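PDB 4EQ3: interferon gamma receptor 1 from Gallus gallus, which probably acts as the ligand-binding chain of a cell-surface cytokine receptor, recognising interferon gamma through its extracellular part. Local coordinates for residues A[24-29]-A[71-76]. Residues are numbered along the deposited sequence; the frame is centred on the assembly and turned at random.
Sequences FRTVLY and EEINEI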
loop_
_atom_site.group_PDB
_atom_site.type_symbol
_atom_site.label_atom_id
_atom_site.label_comp_id
_atom_site.label_asym_id
_atom_site.label_seq_id
_atom_site.Cartn_x
_atom_site.Cartn_y
_atom_site.Cartn_z
ATOM N N PHE A 24 1.635 -1.748 -1.053
ATOM C CA PHE A 24 2.630 -2.380 -1.913
ATOM C C PHE A 24 2.095 -3.583 -2.670
ATOM O O PHE A 24 2.850 -4.299 -3.320
ATOM C CB PHE A 24 3.882 -2.733 -1.111
ATOM C CG PHE A 24 4.562 -1.532 -0.524
ATOM C CD1 PHE A 24 5.356 -0.716 -1.318
ATOM C CD2 PHE A 24 4.391 -1.201 0.810
ATOM C CE1 PHE A 24 5.984 0.402 -0.780
ATOM C CE2 PHE A 24 5.008 -0.085 1.351
ATOM C CZ PHE A 24 5.807 0.715 0.558
ATOM N N ARG A 25 0.786 -3.801 -2.575
ATOM C CA ARG A 25 0.106 -4.719 -3.478
ATOM C C ARG A 25 -0.451 -3.894 -4.631
ATOM O O ARG A 25 -1.344 -3.065 -4.447
ATOM C CB ARG A 25 -1.016 -5.482 -2.761
ATOM C CG ARG A 25 -1.705 -6.549 -3.614
ATOM C CD ARG A 25 -0.824 -7.792 -3.869
ATOM N NE ARG A 25 -0.648 -8.633 -2.684
ATOM C CZ ARG A 25 -0.202 -9.891 -2.710
ATOM N NH1 ARG A 25 -0.074 -10.580 -1.583
ATOM N NH2 ARG A 25 0.112 -10.471 -3.862
ATOM N N THR A 26 0.091 -4.106 -5.821
ATOM C CA THR A 26 -0.362 -3.357 -6.978
ATOM C C THR A 26 -1.076 -4.253 -7.965
ATOM O O THR A 26 -0.527 -5.262 -8.418
ATOM C CB THR A 26 0.808 -2.661 -7.691
ATOM O OG1 THR A 26 1.509 -1.844 -6.753
ATOM C CG2 THR A 26 0.295 -1.801 -8.828
ATOM N N VAL A 27 -2.291 -3.867 -8.322
ATOM C CA VAL A 27 -3.073 -4.660 -9.255
ATOM C C VAL A 27 -3.681 -3.812 -10.358
ATOM O O VAL A 27 -4.182 -2.707 -10.120
ATOM C CB VAL A 27 -4.174 -5.476 -8.540
ATOM C CG1 VAL A 27 -4.732 -6.523 -9.484
ATOM C CG2 VAL A 27 -3.617 -6.143 -7.303
ATOM N N LEU A 28 -3.616 -4.342 -11.575
ATOM C CA LEU A 28 -4.152 -3.683 -12.752
ATOM C C LEU A 28 -5.494 -4.301 -13.083
ATOM O O LEU A 28 -5.625 -5.518 -13.117
ATOM C CB LEU A 28 -3.206 -3.873 -13.942
ATOM C CG LEU A 28 -3.754 -3.485 -15.316
ATOM C CD1 LEU A 28 -3.903 -1.966 -15.455
ATOM C CD2 LEU A 28 -2.844 -4.024 -16.417
ATOM N N TYR A 29 -6.491 -3.460 -13.326
ATOM C CA TYR A 29 -7.819 -3.943 -13.645
ATOM C C TYR A 29 -8.299 -3.334 -14.951
ATOM O O TYR A 29 -7.927 -2.221 -15.291
ATOM C CB TYR A 29 -8.808 -3.545 -12.553
ATOM C CG TYR A 29 -8.473 -4.054 -11.175
ATOM C CD1 TYR A 29 -8.774 -5.361 -10.809
ATOM C CD2 TYR A 29 -7.870 -3.226 -10.232
ATOM C CE1 TYR A 29 -8.486 -5.831 -9.539
ATOM C CE2 TYR A 29 -7.575 -3.694 -8.948
ATOM C CZ TYR A 29 -7.888 -4.997 -8.614
ATOM O OH TYR A 29 -7.609 -5.483 -7.361
ATOM N N GLU A 71 5.072 -7.901 -8.590
ATOM C CA GLU A 71 6.402 -8.462 -8.789
ATOM C C GLU A 71 7.150 -7.774 -9.920
ATOM O O GLU A 71 8.324 -8.054 -10.141
ATOM C CB GLU A 71 6.321 -9.962 -9.060
ATOM C CG GLU A 71 5.705 -10.767 -7.920
ATOM C CD GLU A 71 6.551 -10.746 -6.650
ATOM O OE1 GLU A 71 7.673 -11.305 -6.667
ATOM O OE2 GLU A 71 6.088 -10.184 -5.631
ATOM N N GLU A 72 6.474 -6.874 -10.627
ATOM C CA GLU A 72 7.067 -6.169 -11.761
ATOM C C GLU A 72 7.541 -4.784 -11.357
ATOM O O GLU A 72 8.221 -4.098 -12.119
ATOM C CB GLU A 72 6.041 -6.024 -12.885
ATOM C CG GLU A 72 5.462 -7.341 -13.375
ATOM C CD GLU A 72 6.460 -8.125 -14.205
ATOM O OE1 GLU A 72 7.342 -7.490 -14.836
ATOM O OE2 GLU A 72 6.362 -9.371 -14.219
ATOM N N ILE A 73 7.164 -4.365 -10.159
ATOM C CA ILE A 73 7.450 -3.013 -9.710
ATOM C C ILE A 73 8.488 -3.035 -8.613
ATOM O O ILE A 73 8.244 -3.538 -7.519
ATOM C CB ILE A 73 6.171 -2.325 -9.221
ATOM C CG1 ILE A 73 5.190 -2.190 -10.391
ATOM C CG2 ILE A 73 6.495 -0.974 -8.589
ATOM C CD1 ILE A 73 3.799 -1.742 -9.998
ATOM N N ASN A 74 9.671 -2.514 -8.911
ATOM C CA ASN A 74 10.737 -2.526 -7.921
ATOM C C ASN A 74 11.467 -1.193 -7.878
ATOM O O ASN A 74 12.646 -1.118 -7.524
ATOM C CB ASN A 74 11.702 -3.674 -8.186
ATOM C CG ASN A 74 12.040 -3.815 -9.644
ATOM O OD1 ASN A 74 12.641 -2.920 -10.240
ATOM N ND2 ASN A 74 11.653 -4.943 -10.239
ATOM N N GLU A 75 10.739 -0.150 -8.254
ATOM C CA GLU A 75 11.216 1.221 -8.165
ATOM C C GLU A 75 10.060 2.005 -7.576
ATOM O O GLU A 75 8.925 1.856 -8.023
ATOM C CB GLU A 75 11.543 1.763 -9.558
ATOM C CG GLU A 75 12.702 1.059 -10.260
ATOM C CD GLU A 75 14.044 1.373 -9.621
ATOM O OE1 GLU A 75 14.124 2.356 -8.855
ATOM O OE2 GLU A 75 15.016 0.631 -9.880
ATOM N N ILE A 76 10.329 2.825 -6.570
ATOM C CA ILE A 76 9.258 3.602 -5.955
ATOM C C ILE A 76 9.145 5.010 -6.558
ATOM O O ILE A 76 8.070 5.606 -6.556
ATOM C CB ILE A 76 9.421 3.683 -4.413
ATOM C CG1 ILE A 76 8.065 3.902 -3.729
ATOM C CG2 ILE A 76 10.431 4.759 -4.022
ATOM C CD1 ILE A 76 8.076 3.578 -2.219
#
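Ile73 and Ile76, two buried isoleucines of segment 71-76, part of the loop between strands 66-68 and 81-88, reach across to Thr26 near the start of strand 25-31 and to Phe24 just before it. No hydrogen bond joins the two segments, and the contact rests on methyl groups and one ring edge. At the beginning of the segment Glu71 bears no direct contact: its OE2 lies 6.2 Å from Arg25 NH2, and each charge is engaged by another partner, Glu71 in a salt bridge with Arg138 and Arg25 in one with Asp68. Ile73 then turns inward. Its CG1 branch stands anti to the carbonyl carbon (chi1 -63°) and continues nearly extended through chi2, 170°, which carries CD1 out to Thr26. This terminal methyl lies 3.7 Å from Thr26 CG2 and 3.9 Å from Thr26 CB, the two side chains meeting at about a right angle. It is also 4.0 Å from Thr26 OG1, whose hydrogen bond is with Ser21. Two residues beyond Asn74, Ile76 approaches Phe24, two residues before Thr26; its CD1 meets the edge of the ring, near the ring plane, 4.1 Å from Phe24 CE1. The contact thus joins the loop to strand 25-31 at the end of the N-terminal fibronectin type III-like domain that faces the second domain. Here Thr26 also packs on Val19 of strand 17-22 and Ile73 on Phe82 of strand 81-88, while Phe24 forms edge-to-face pairs with Phe132 and Phe196 of the second domain and, like Ile76, touches Leu103 of the interdomain helix 103-106.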